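Local coordinates for protein beta-catenin homolog sys-1 (Caenorhabditis elegans, PDB 3C2G) that acts as a transcription coregulator in the Wnt signalling asymmetry pathway, binding the TCF factor POP-1 directly and activating or repressing target genes, at residues H373-K378 / C399-T404; S366-L371 / N406-M411; F328-I333 / G347-V352; P380-L385 / N392-I397. All blocks are in the same frame, centred on the assembly; numbering follows the deposited sequence.

Interaction 1 (H373-K378 / C399-T404); sequences HTIISK and CNCLRT
No flat group enters the seam where Ile375 and Ile376 meet Cys401. The nearby His373 has its CB directed away from the seam, and its ring has Ser377 OG over one face, 3.6 Å above the plane and offset toward the rim. The Arg403 guanidinium lies on the far side of its own helix, where NH2 gives a bond to Asn400 OD1, tilted 22° out of the guanidinium plane. The seam itself is apolar. Cys401 fills its centre with two different atoms. Its SG lies 3.7 Å from Ile375 CG2, while its CB takes Ile376 CD1 at 3.6 Å. With chi1 at -69°, SG stands beside the backbone N of Cys401, and this turns the sulfur to Ile375 and bares CB to Ile376. The tip of Ile376 is shared: CD1 also touches Leu402 CD2 at 3.8 Å, the two side chains crossing at about a right angle. Ser377 OG and Ser377 N grip His373 O from opposite faces of its plane, and Thr404 OG1 and N do the same to Asn400 O. Beyond the seam, Ile376 and Leu402 pack on helix 437-448, and Asn400 and Arg403 pack on the bound POP-1 peptide. The axes of the two helical segments approach to 9.7 Å at 153°, the antiparallel helix packing of an armadillo domain.

Interaction 2 (S366-L371 / N406-M411); sequences SNAIFL and NNFLMM
Beside the contact of Ile369 with Phe408, the shortest sound polar bond is Leu371 N to Asn367 O, 3.0 Å, in the first turn of helix 368-377. That turn follows a Schellman motif, which ends helix 357-365 of the armadillo domain. Asn367 has positive phi and is its C-prime residue, with Ala368 N bonded to Ala363 O and Asn367 N to Ile364 O. The chain leaves helix 357-365 here, and Ala368 and Ile369 then face the end part of helix 388-409. Phe408 reaches across to them. Its CG stands anti to the carbonyl carbon (chi1 -73°), and the Phe408 and Ile369 side chains slide past each other in opposite directions. A CH-pi contact forms over one ring face, with Ile369 CD1 4.2 Å from the centroid and 22° off the ring normal. Ile369 CG1 lies against the rim atom CD2 of Phe408 at 3.5 Å. With an alanine in place of the Phe408 ring, Ile369 CD1 would probably lose its aromatic face and a gap would be likely to open between the two helices. Asn407, the residue before Phe408, bonds through OD1 to the backbone of the bound POP-1 peptide. At the far end of the ring, Phe408 CZ touches Ala368 CB at 4.2 Å, an approach oblique to the ring.

Interaction 3 (F328-I333 / G347-V352); sequences FLLRLI and GFLSNV
Two helical segments face each other with Leu330 and Leu349 closest in backbone, their CA atoms 8.4 Å apart. The side chains meet in two separate pairs. Leu330 and Leu349 cross at about a right angle, and their CD2 methyls touch at 3.7 Å. Leu349 CD1 also lies 4.0 Å from Leu330 CD2, so one methyl rests against both branches of Leu349. In the second pair Leu329 CD1 comes to Phe348 CE2 at 3.6 Å, approaching the ring obliquely. Phe348 has CG anti to its backbone N (chi1 174°), which swings the ring out toward helix 325-335. Val352 CB of the same helix lies over one face of that ring. This is helix-to-helix packing within the all-helical armadillo domain. Leu330 and Ile333 go on to touch Leu371 of helix 368-377, while Leu329 and Phe348 share Leu308 of helix 298-311. The polar side of segment 347-352 faces elsewhere. Ser350 OG bonds to Gly347 O at 2.6 Å, from 28° out of the carbonyl plane, and is also hydrogen-bonded to Arg403 NH2. Asn351 ND2 is hydrogen-bonded to Ser312 OG and to the backbone of the bound POP-1 peptide.

Interaction 4 (P380-L385 / N392-I397); sequences PRLDEL and NRVCEI
Val394 meets Leu382 and Leu385 with every atom of its side chain. CB points toward the loop and lies 4.0 Å from Leu385 CD1. The chain then forks. CG1 stands anti to the backbone N (chi1 171°) and touches Leu382 CD2 at 4.0 Å, the two side chains sliding past each other in opposite directions. CG2, on the other branch, touches Leu385 CD1 at 3.9 Å. Each branch of the valine thus meets its own leucine, Leu382 from the 3-10 turn and Leu385 after it. Leu382 CD2 also reaches the next helix residue, with Cys395 CB 4.3 Å away. On the other side of the loop, Arg381, Asp383 and Glu384 form a salt-bridge network. Arg381 NE gives a bond to the syn lone pair of Asp383 OD1 at 2.9 Å. Glu384 OE1 lies over one face of the same guanidinium, so that pairing is of charge alone. The contact folds the loop after helix 368-377 back on helix 388-409, within the all-helical armadillo domain. Leu382 and Cys395 pack on helix 457-472, Leu382 also touches helix 437-448, and Ile397, on the same helix as Val394, packs on helix 339-352.

From the N terminus, interaction 3 closes first, joining helix 325-335 to helix 339-352 before the others open. The remaining three are concentric. Interaction 2 opens at the start of helix 368-377, interaction 1 follows on the same helix, and interaction 4 opens in the loop beyond. They close in reverse order along helix 388-409: interaction 4, then 1, then 2. None cross. Interactions 1 and 2 join helix 368-377 to helix 388-409, and interaction 4 packs the connecting loop on the latter. Interactions 1 and 2 each touch interaction 3, with centres about 12 Å away; Ile375 CD1 meets Ile333 CG2 at 3.4 Å. Interaction 4 meets interaction 1 but touches neither 2 nor 3.

Interaction 1 (H373-K378 / C399-T404)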
loop_
_atom_site.group_PDB
_atom_site.type_symbol
_atom_site.label_atom_id
_atom_site.label_comp_id
_atom_site.label_asym_id
_atom_site.label_seq_id
_atom_site.Cartn_x
_atom_site.Cartn_y
_atom_site.Cartn_z
ATOM N N HIS A 373 -9.300 -18.235 12.595
ATOM C CA HIS A 373 -10.407 -19.140 12.339
ATOM C C HIS A 373 -11.723 -18.373 12.229
ATOM O O HIS A 373 -12.540 -18.650 11.360
ATOM C CB HIS A 373 -10.483 -20.219 13.431
ATOM C CG HIS A 373 -11.599 -21.192 13.234
ATOM N ND1 HIS A 373 -12.883 -20.958 13.688
ATOM C CD2 HIS A 373 -11.633 -22.390 12.605
ATOM C CE1 HIS A 373 -13.654 -21.974 13.351
ATOM N NE2 HIS A 373 -12.920 -22.860 12.698
ATOM N N THR A 374 -11.918 -17.414 13.119
ATOM C CA THR A 374 -13.111 -16.590 13.126
ATOM C C THR A 374 -13.206 -15.693 11.878
ATOM O O THR A 374 -14.280 -15.534 11.310
ATOM C CB THR A 374 -13.146 -15.734 14.407
ATOM O OG1 THR A 374 -13.019 -16.592 15.546
ATOM C CG2 THR A 374 -14.440 -14.920 14.519
ATOM N N ILE A 375 -12.084 -15.127 11.442
ATOM C CA ILE A 375 -12.102 -14.231 10.285
ATOM C C ILE A 375 -12.430 -14.978 9.007
ATOM O O ILE A 375 -13.243 -14.522 8.219
ATOM C CB ILE A 375 -10.787 -13.439 10.140
ATOM C CG1 ILE A 375 -10.657 -12.450 11.279
ATOM C CG2 ILE A 375 -10.762 -12.670 8.849
ATOM C CD1 ILE A 375 -9.227 -12.236 11.668
ATOM N N ILE A 376 -11.811 -16.131 8.809
ATOM C CA ILE A 376 -12.097 -16.938 7.631
ATOM C C ILE A 376 -13.575 -17.372 7.606
ATOM O O ILE A 376 -14.228 -17.263 6.571
ATOM C CB ILE A 376 -11.148 -18.143 7.551
ATOM C CG1 ILE A 376 -9.726 -17.660 7.277
ATOM C CG2 ILE A 376 -11.577 -19.111 6.458
ATOM C CD1 ILE A 376 -8.670 -18.656 7.633
ATOM N N SER A 377 -14.094 -17.807 8.759
ATOM C CA SER A 377 -15.457 -18.360 8.897
ATOM C C SER A 377 -16.607 -17.397 8.638
ATOM O O SER A 377 -17.716 -17.836 8.332
ATOM C CB SER A 377 -15.661 -18.947 10.293
ATOM O OG SER A 377 -14.807 -20.045 10.493
ATOM N N LYS A 378 -16.354 -16.102 8.789
ATOM C CA LYS A 378 -17.418 -15.104 8.714
ATOM C C LYS A 378 -17.869 -14.805 7.282
ATOM O O LYS A 378 -18.946 -14.258 7.081
ATOM C CB LYS A 378 -17.000 -13.812 9.432
ATOM C CG LYS A 378 -16.020 -12.959 8.640
ATOM C CD LYS A 378 -15.260 -11.976 9.521
ATOM C CE LYS A 378 -15.835 -10.568 9.432
ATOM N NZ LYS A 378 -15.090 -9.663 10.347
ATOM N N CYS A 399 -6.514 -15.278 2.265
ATOM C CA CYS A 399 -5.143 -15.565 1.910
ATOM C C CYS A 399 -4.164 -15.074 2.977
ATOM O O CYS A 399 -3.241 -15.799 3.334
ATOM C CB CYS A 399 -4.810 -14.976 0.558
ATOM S SG CYS A 399 -3.250 -15.600 -0.054
ATOM N N ASN A 400 -4.375 -13.856 3.490
ATOM C CA ASN A 400 -3.602 -13.347 4.622
ATOM C C ASN A 400 -3.688 -14.233 5.856
ATOM O O ASN A 400 -2.679 -14.476 6.512
ATOM C CB ASN A 400 -4.077 -11.948 5.031
ATOM C CG ASN A 400 -3.710 -10.872 4.022
ATOM O OD1 ASN A 400 -2.766 -11.017 3.245
ATOM N ND2 ASN A 400 -4.447 -9.775 4.054
ATOM N N CYS A 401 -4.889 -14.676 6.199
ATOM C CA CYS A 401 -5.078 -15.479 7.407
ATOM C C CYS A 401 -4.333 -16.813 7.340
ATOM O O CYS A 401 -3.609 -17.164 8.264
ATOM C CB CYS A 401 -6.557 -15.685 7.701
ATOM S SG CYS A 401 -7.448 -14.178 8.212
ATOM N N LEU A 402 -4.464 -17.514 6.218
ATOM C CA LEU A 402 -3.805 -18.794 6.011
ATOM C C LEU A 402 -2.295 -18.666 5.929
ATOM O O LEU A 402 -1.563 -19.569 6.359
ATOM C CB LEU A 402 -4.337 -19.478 4.759
ATOM C CG LEU A 402 -5.823 -19.821 4.735
ATOM C CD1 LEU A 402 -6.159 -20.272 3.347
ATOM C CD2 LEU A 402 -6.231 -20.894 5.766
ATOM N N ARG A 403 -1.814 -17.557 5.382
ATOM C CA ARG A 403 -0.369 -17.303 5.378
ATOM C C ARG A 403 0.132 -17.097 6.822
ATOM O O ARG A 403 1.217 -17.535 7.189
ATOM C CB ARG A 403 -0.036 -16.103 4.487
ATOM C CG ARG A 403 1.262 -16.248 3.709
ATOM C CD ARG A 403 1.539 -15.073 2.725
ATOM N NE ARG A 403 1.160 -13.777 3.285
ATOM C CZ ARG A 403 0.138 -13.050 2.847
ATOM N NH1 ARG A 403 -0.592 -13.483 1.815
ATOM N NH2 ARG A 403 -0.157 -11.893 3.448
ATOM N N THR A 404 -0.674 -16.458 7.657
ATOM C CA THR A 404 -0.312 -16.316 9.053
ATOM C C THR A 404 -0.313 -17.681 9.740
ATOM O O THR A 404 0.609 -17.984 10.499
ATOM C CB THR A 404 -1.261 -15.369 9.791
ATOM O OG1 THR A 404 -1.352 -14.147 9.059
ATOM C CG2 THR A 404 -0.767 -15.104 11.214
#

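Interaction 2 (S366-L371 / N406-M411)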
loop_
_atom_site.group_PDB
_atom_site.type_symbol
_atom_site.label_atom_id
_atom_site.label_comp_id
_atom_site.label_asym_id
_atom_site.label_seq_id
_atom_site.Cartn_x
_atom_site.Cartn_y
_atom_site.Cartn_z
ATOM N N SER A 366 -2.403 -14.210 22.774
ATOM C CA SER A 366 -3.572 -13.367 22.577
ATOM C C SER A 366 -4.592 -14.026 21.655
ATOM O O SER A 366 -5.500 -13.357 21.147
ATOM C CB SER A 366 -3.161 -11.987 22.072
ATOM O OG SER A 366 -2.137 -11.460 22.909
ATOM N N ASN A 367 -4.442 -15.336 21.452
ATOM C CA ASN A 367 -5.397 -16.129 20.679
ATOM C C ASN A 367 -5.404 -15.836 19.185
ATOM O O ASN A 367 -6.430 -15.980 18.528
ATOM C CB ASN A 367 -6.824 -15.994 21.249
ATOM C CG ASN A 367 -7.121 -17.015 22.347
ATOM O OD1 ASN A 367 -6.207 -17.631 22.914
ATOM N ND2 ASN A 367 -8.404 -17.205 22.647
ATOM N N ALA A 368 -4.262 -15.430 18.646
ATOM C CA ALA A 368 -4.192 -15.078 17.233
ATOM C C ALA A 368 -4.747 -16.192 16.342
ATOM O O ALA A 368 -5.483 -15.918 15.402
ATOM C CB ALA A 368 -2.765 -14.723 16.831
ATOM N N ILE A 369 -4.418 -17.446 16.653
ATOM C CA ILE A 369 -4.855 -18.564 15.811
ATOM C C ILE A 369 -6.369 -18.722 15.835
ATOM O O ILE A 369 -7.000 -18.864 14.785
ATOM C CB ILE A 369 -4.111 -19.894 16.126
ATOM C CG1 ILE A 369 -2.616 -19.724 15.854
ATOM C CG2 ILE A 369 -4.653 -21.027 15.262
ATOM C CD1 ILE A 369 -1.708 -20.675 16.607
ATOM N N PHE A 370 -6.958 -18.663 17.019
ATOM C CA PHE A 370 -8.406 -18.644 17.119
ATOM C C PHE A 370 -9.015 -17.544 16.231
ATOM O O PHE A 370 -10.009 -17.771 15.542
ATOM C CB PHE A 370 -8.827 -18.421 18.569
ATOM C CG PHE A 370 -9.944 -19.304 19.009
ATOM C CD1 PHE A 370 -9.688 -20.406 19.829
ATOM C CD2 PHE A 370 -11.260 -19.048 18.598
ATOM C CE1 PHE A 370 -10.720 -21.241 20.243
ATOM C CE2 PHE A 370 -12.307 -19.878 19.001
ATOM C CZ PHE A 370 -12.036 -20.978 19.832
ATOM N N LEU A 371 -8.414 -16.357 16.252
ATOM C CA LEU A 371 -8.942 -15.224 15.518
ATOM C C LEU A 371 -8.913 -15.433 14.018
ATOM O O LEU A 371 -9.870 -15.066 13.327
ATOM C CB LEU A 371 -8.204 -13.936 15.892
ATOM C CG LEU A 371 -8.654 -12.670 15.157
ATOM C CD1 LEU A 371 -10.100 -12.364 15.469
ATOM C CD2 LEU A 371 -7.773 -11.514 15.522
ATOM N N ASN A 406 0.267 -20.560 8.421
ATOM C CA ASN A 406 1.396 -21.329 7.926
ATOM C C ASN A 406 2.710 -20.932 8.578
ATOM O O ASN A 406 3.555 -21.788 8.838
ATOM C CB ASN A 406 1.485 -21.229 6.402
ATOM C CG ASN A 406 0.266 -21.841 5.693
ATOM O OD1 ASN A 406 -0.581 -22.491 6.316
ATOM N ND2 ASN A 406 0.183 -21.633 4.381
ATOM N N ASN A 407 2.870 -19.644 8.872
ATOM C CA ASN A 407 4.024 -19.165 9.641
ATOM C C ASN A 407 4.065 -19.686 11.077
ATOM O O ASN A 407 5.140 -19.810 11.649
ATOM C CB ASN A 407 4.114 -17.638 9.608
ATOM C CG ASN A 407 4.473 -17.106 8.227
ATOM O OD1 ASN A 407 5.044 -17.829 7.402
ATOM N ND2 ASN A 407 4.121 -15.845 7.958
ATOM N N PHE A 408 2.903 -20.009 11.646
ATOM C CA PHE A 408 2.829 -20.668 12.959
ATOM C C PHE A 408 3.185 -22.153 12.903
ATOM O O PHE A 408 3.964 -22.636 13.713
ATOM C CB PHE A 408 1.432 -20.547 13.575
ATOM C CG PHE A 408 1.099 -19.188 14.079
ATOM C CD1 PHE A 408 1.934 -18.534 14.966
ATOM C CD2 PHE A 408 -0.079 -18.572 13.692
ATOM C CE1 PHE A 408 1.616 -17.273 15.434
ATOM C CE2 PHE A 408 -0.410 -17.307 14.159
ATOM C CZ PHE A 408 0.443 -16.657 15.031
ATOM N N LEU A 409 2.598 -22.878 11.953
ATOM C CA LEU A 409 2.667 -24.341 11.955
ATOM C C LEU A 409 4.086 -24.893 11.802
ATOM O O LEU A 409 4.347 -26.024 12.183
ATOM C CB LEU A 409 1.707 -24.948 10.926
ATOM C CG LEU A 409 0.210 -24.700 11.156
ATOM C CD1 LEU A 409 -0.650 -25.082 9.946
ATOM C CD2 LEU A 409 -0.288 -25.391 12.415
HETATM N N MSE A 410 4.992 -24.079 11.277
HETATM C CA MSE A 410 6.401 -24.446 11.147
HETATM C C MSE A 410 7.004 -24.910 12.469
HETATM O O MSE A 410 7.661 -25.955 12.523
HETATM C CB MSE A 410 7.202 -23.266 10.602
HETATM C CG MSE A 410 6.598 -22.645 9.356
HETATM SE SE MSE A 410 7.193 -23.446 7.666
HETATM C CE MSE A 410 6.996 -25.370 8.016
HETATM N N MSE A 411 6.758 -24.134 13.527
HETATM C CA MSE A 411 7.207 -24.445 14.888
HETATM C C MSE A 411 7.116 -25.924 15.260
HETATM O O MSE A 411 8.018 -26.469 15.875
HETATM C CB MSE A 411 6.377 -23.659 15.907
HETATM C CG MSE A 411 6.569 -22.152 15.892
HETATM SE SE MSE A 411 5.214 -21.253 17.006
HETATM C CE MSE A 411 5.564 -22.132 18.734
#

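Interaction 3 (F328-I333 / G347-V352)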
loop_
_atom_site.group_PDB
_atom_site.type_symbol
_atom_site.label_atom_id
_atom_site.label_comp_id
_atom_site.label_asym_id
_atom_site.label_seq_id
_atom_site.Cartn_x
_atom_site.Cartn_y
_atom_site.Cartn_z
ATOM N N PHE A 328 -3.434 -5.286 20.922
ATOM C CA PHE A 328 -4.341 -4.207 20.540
ATOM C C PHE A 328 -4.817 -4.393 19.114
ATOM O O PHE A 328 -6.005 -4.328 18.832
ATOM C CB PHE A 328 -3.685 -2.829 20.716
ATOM C CG PHE A 328 -4.502 -1.693 20.158
ATOM C CD1 PHE A 328 -5.545 -1.139 20.900
ATOM C CD2 PHE A 328 -4.243 -1.191 18.877
ATOM C CE1 PHE A 328 -6.324 -0.086 20.377
ATOM C CE2 PHE A 328 -5.012 -0.157 18.347
ATOM C CZ PHE A 328 -6.055 0.403 19.100
ATOM N N LEU A 329 -3.877 -4.631 18.210
ATOM C CA LEU A 329 -4.209 -4.864 16.805
ATOM C C LEU A 329 -5.085 -6.099 16.569
ATOM O O LEU A 329 -5.977 -6.067 15.732
ATOM C CB LEU A 329 -2.941 -4.901 15.948
ATOM C CG LEU A 329 -2.188 -3.557 15.910
ATOM C CD1 LEU A 329 -0.889 -3.691 15.155
ATOM C CD2 LEU A 329 -3.045 -2.422 15.308
ATOM N N LEU A 330 -4.852 -7.179 17.312
ATOM C CA LEU A 330 -5.721 -8.344 17.213
ATOM C C LEU A 330 -7.140 -8.023 17.646
ATOM O O LEU A 330 -8.091 -8.470 17.015
ATOM C CB LEU A 330 -5.163 -9.520 18.015
ATOM C CG LEU A 330 -3.861 -10.044 17.420
ATOM C CD1 LEU A 330 -3.098 -10.861 18.433
ATOM C CD2 LEU A 330 -4.133 -10.822 16.146
ATOM N N ARG A 331 -7.274 -7.239 18.710
ATOM C CA ARG A 331 -8.576 -6.799 19.184
ATOM C C ARG A 331 -9.287 -5.968 18.126
ATOM O O ARG A 331 -10.469 -6.167 17.859
ATOM C CB ARG A 331 -8.429 -5.990 20.467
ATOM C CG ARG A 331 -9.661 -6.021 21.367
ATOM C CD ARG A 331 -9.392 -5.339 22.730
ATOM N NE ARG A 331 -8.057 -5.651 23.278
ATOM C CZ ARG A 331 -7.132 -4.739 23.592
ATOM N NH1 ARG A 331 -7.390 -3.439 23.447
ATOM N NH2 ARG A 331 -5.954 -5.126 24.069
ATOM N N LEU A 332 -8.549 -5.045 17.517
ATOM C CA LEU A 332 -9.064 -4.230 16.421
ATOM C C LEU A 332 -9.589 -5.073 15.265
ATOM O O LEU A 332 -10.693 -4.851 14.798
ATOM C CB LEU A 332 -7.991 -3.257 15.921
ATOM C CG LEU A 332 -8.510 -2.193 14.955
ATOM C CD1 LEU A 332 -9.452 -1.244 15.700
ATOM C CD2 LEU A 332 -7.363 -1.428 14.294
ATOM N N ILE A 333 -8.796 -6.033 14.806
ATOM C CA ILE A 333 -9.188 -6.912 13.707
ATOM C C ILE A 333 -10.452 -7.715 14.068
ATOM O O ILE A 333 -11.333 -7.927 13.238
ATOM C CB ILE A 333 -8.017 -7.845 13.331
ATOM C CG1 ILE A 333 -6.918 -7.059 12.628
ATOM C CG2 ILE A 333 -8.467 -8.988 12.442
ATOM C CD1 ILE A 333 -5.536 -7.676 12.819
ATOM N N GLY A 347 -2.966 -8.626 6.992
ATOM C CA GLY A 347 -1.784 -8.512 6.150
ATOM C C GLY A 347 -0.577 -8.201 7.008
ATOM O O GLY A 347 0.464 -8.835 6.884
ATOM N N PHE A 348 -0.733 -7.235 7.903
ATOM C CA PHE A 348 0.279 -6.894 8.886
ATOM C C PHE A 348 0.672 -8.073 9.803
ATOM O O PHE A 348 1.851 -8.281 10.094
ATOM C CB PHE A 348 -0.206 -5.712 9.735
ATOM C CG PHE A 348 0.703 -5.379 10.871
ATOM C CD1 PHE A 348 1.785 -4.538 10.685
ATOM C CD2 PHE A 348 0.499 -5.935 12.123
ATOM C CE1 PHE A 348 2.642 -4.231 11.751
ATOM C CE2 PHE A 348 1.352 -5.655 13.181
ATOM C CZ PHE A 348 2.419 -4.798 13.000
ATOM N N LEU A 349 -0.327 -8.807 10.278
ATOM C CA LEU A 349 -0.121 -9.936 11.160
ATOM C C LEU A 349 0.754 -10.994 10.485
ATOM O O LEU A 349 1.720 -11.480 11.072
ATOM C CB LEU A 349 -1.482 -10.526 11.545
ATOM C CG LEU A 349 -1.523 -11.621 12.604
ATOM C CD1 LEU A 349 -0.853 -11.177 13.926
ATOM C CD2 LEU A 349 -2.972 -12.087 12.824
ATOM N N SER A 350 0.446 -11.297 9.227
ATOM C CA SER A 350 1.186 -12.316 8.473
ATOM C C SER A 350 2.663 -12.000 8.339
ATOM O O SER A 350 3.484 -12.899 8.476
ATOM C CB SER A 350 0.573 -12.547 7.099
ATOM O OG SER A 350 0.657 -11.369 6.324
ATOM N N ASN A 351 3.002 -10.731 8.092
ATOM C CA ASN A 351 4.405 -10.318 8.003
ATOM C C ASN A 351 5.091 -10.189 9.356
ATOM O O ASN A 351 6.264 -10.538 9.490
ATOM C CB ASN A 351 4.564 -9.000 7.248
ATOM C CG ASN A 351 4.306 -9.134 5.763
ATOM O OD1 ASN A 351 4.492 -10.195 5.176
ATOM N ND2 ASN A 351 3.870 -8.040 5.142
ATOM N N VAL A 352 4.379 -9.679 10.357
ATOM C CA VAL A 352 5.029 -9.387 11.634
ATOM C C VAL A 352 5.465 -10.678 12.346
ATOM O O VAL A 352 6.491 -10.678 13.021
ATOM C CB VAL A 352 4.180 -8.478 12.564
ATOM C CG1 VAL A 352 3.122 -9.273 13.334
ATOM C CG2 VAL A 352 5.060 -7.725 13.537
#

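Interaction 4 (P380-L385 / N392-I397)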
loop_
_atom_site.group_PDB
_atom_site.type_symbol
_atom_site.label_atom_id
_atom_site.label_comp_id
_atom_site.label_asym_id
_atom_site.label_seq_id
_atom_site.Cartn_x
_atom_site.Cartn_y
_atom_site.Cartn_z
ATOM N N PRO A 380 -18.970 -15.555 3.223
ATOM C CA PRO A 380 -19.635 -16.564 2.412
ATOM C C PRO A 380 -18.635 -17.174 1.438
ATOM O O PRO A 380 -17.486 -16.730 1.378
ATOM C CB PRO A 380 -20.694 -15.760 1.652
ATOM C CG PRO A 380 -20.152 -14.389 1.581
ATOM C CD PRO A 380 -19.376 -14.187 2.849
ATOM N N ARG A 381 -19.070 -18.184 0.692
ATOM C CA ARG A 381 -18.258 -18.753 -0.360
ATOM C C ARG A 381 -17.996 -17.673 -1.399
ATOM O O ARG A 381 -18.817 -16.774 -1.593
ATOM C CB ARG A 381 -18.976 -19.936 -1.007
ATOM C CG ARG A 381 -19.365 -21.070 -0.060
ATOM C CD ARG A 381 -19.918 -22.260 -0.859
ATOM N NE ARG A 381 -20.856 -21.832 -1.905
ATOM C CZ ARG A 381 -22.182 -21.807 -1.768
ATOM N NH1 ARG A 381 -22.944 -21.392 -2.774
ATOM N NH2 ARG A 381 -22.749 -22.196 -0.628
ATOM N N LEU A 382 -16.854 -17.761 -2.068
ATOM C CA LEU A 382 -16.481 -16.768 -3.069
ATOM C C LEU A 382 -17.481 -16.686 -4.217
ATOM O O LEU A 382 -17.676 -15.616 -4.794
ATOM C CB LEU A 382 -15.074 -17.037 -3.605
ATOM C CG LEU A 382 -13.926 -16.968 -2.591
ATOM C CD1 LEU A 382 -12.645 -17.485 -3.238
ATOM C CD2 LEU A 382 -13.733 -15.559 -2.026
ATOM N N ASP A 383 -18.126 -17.811 -4.533
ATOM C CA ASP A 383 -19.151 -17.834 -5.583
ATOM C C ASP A 383 -20.420 -17.041 -5.220
ATOM O O ASP A 383 -21.189 -16.675 -6.098
ATOM C CB ASP A 383 -19.466 -19.273 -6.072
ATOM C CG ASP A 383 -19.794 -20.250 -4.934
ATOM O OD1 ASP A 383 -20.076 -19.807 -3.796
ATOM O OD2 ASP A 383 -19.776 -21.481 -5.186
ATOM N N GLU A 384 -20.617 -16.759 -3.934
ATOM C CA GLU A 384 -21.777 -15.991 -3.476
ATOM C C GLU A 384 -21.521 -14.483 -3.375
ATOM O O GLU A 384 -22.296 -13.770 -2.740
ATOM C CB GLU A 384 -22.260 -16.498 -2.115
ATOM C CG GLU A 384 -22.779 -17.913 -2.093
ATOM C CD GLU A 384 -23.378 -18.271 -0.741
ATOM O OE1 GLU A 384 -22.715 -18.992 0.040
ATOM O OE2 GLU A 384 -24.505 -17.815 -0.451
ATOM N N LEU A 385 -20.441 -13.996 -3.982
ATOM C CA LEU A 385 -20.129 -12.566 -3.946
ATOM C C LEU A 385 -20.146 -11.976 -5.348
ATOM O O LEU A 385 -19.367 -12.389 -6.213
ATOM C CB LEU A 385 -18.781 -12.306 -3.268
ATOM C CG LEU A 385 -18.654 -12.636 -1.776
ATOM C CD1 LEU A 385 -17.188 -12.735 -1.378
ATOM C CD2 LEU A 385 -19.392 -11.629 -0.892
ATOM N N ASN A 392 -12.584 -9.921 -4.538
ATOM C CA ASN A 392 -11.133 -9.950 -4.472
ATOM C C ASN A 392 -10.594 -9.631 -3.065
ATOM O O ASN A 392 -9.577 -10.177 -2.648
ATOM C CB ASN A 392 -10.493 -9.054 -5.531
ATOM C CG ASN A 392 -9.028 -9.404 -5.778
ATOM O OD1 ASN A 392 -8.710 -10.443 -6.355
ATOM N ND2 ASN A 392 -8.133 -8.541 -5.331
ATOM N N ARG A 393 -11.294 -8.770 -2.331
ATOM C CA ARG A 393 -10.863 -8.389 -0.987
ATOM C C ARG A 393 -10.954 -9.568 -0.007
ATOM O O ARG A 393 -10.005 -9.852 0.728
ATOM C CB ARG A 393 -11.663 -7.182 -0.466
ATOM C CG ARG A 393 -10.835 -6.164 0.311
ATOM C CD ARG A 393 -9.710 -5.646 -0.590
ATOM N NE ARG A 393 -8.961 -4.500 -0.060
ATOM C CZ ARG A 393 -7.880 -3.984 -0.645
ATOM N NH1 ARG A 393 -7.401 -4.502 -1.776
ATOM N NH2 ARG A 393 -7.263 -2.950 -0.091
ATOM N N VAL A 394 -12.100 -10.240 -0.015
ATOM C CA VAL A 394 -12.340 -11.390 0.837
ATOM C C VAL A 394 -11.282 -12.450 0.538
ATOM O O VAL A 394 -10.771 -13.121 1.431
ATOM C CB VAL A 394 -13.755 -11.954 0.600
ATOM C CG1 VAL A 394 -13.943 -13.295 1.319
ATOM C CG2 VAL A 394 -14.803 -10.948 1.063
ATOM N N CYS A 395 -10.946 -12.549 -0.733
ATOM C CA CYS A 395 -10.005 -13.500 -1.231
ATOM C C CYS A 395 -8.603 -13.222 -0.680
ATOM O O CYS A 395 -7.948 -14.124 -0.174
ATOM C CB CYS A 395 -10.040 -13.428 -2.753
ATOM S SG CYS A 395 -8.985 -14.564 -3.600
ATOM N N GLU A 396 -8.164 -11.972 -0.765
ATOM C CA GLU A 396 -6.911 -11.522 -0.167
ATOM C C GLU A 396 -6.913 -11.612 1.369
ATOM O O GLU A 396 -5.870 -11.834 1.989
ATOM C CB GLU A 396 -6.624 -10.087 -0.613
ATOM C CG GLU A 396 -6.197 -9.932 -2.093
ATOM C CD GLU A 396 -6.320 -8.494 -2.605
ATOM O OE1 GLU A 396 -7.242 -7.768 -2.164
ATOM O OE2 GLU A 396 -5.506 -8.092 -3.465
ATOM N N ILE A 397 -8.076 -11.439 1.984
ATOM C CA ILE A 397 -8.200 -11.573 3.436
ATOM C C ILE A 397 -7.954 -13.020 3.914
ATOM O O ILE A 397 -7.123 -13.260 4.798
ATOM C CB ILE A 397 -9.559 -11.040 3.955
ATOM C CG1 ILE A 397 -9.603 -9.508 3.822
ATOM C CG2 ILE A 397 -9.775 -11.468 5.407
ATOM C CD1 ILE A 397 -10.906 -8.873 4.213
#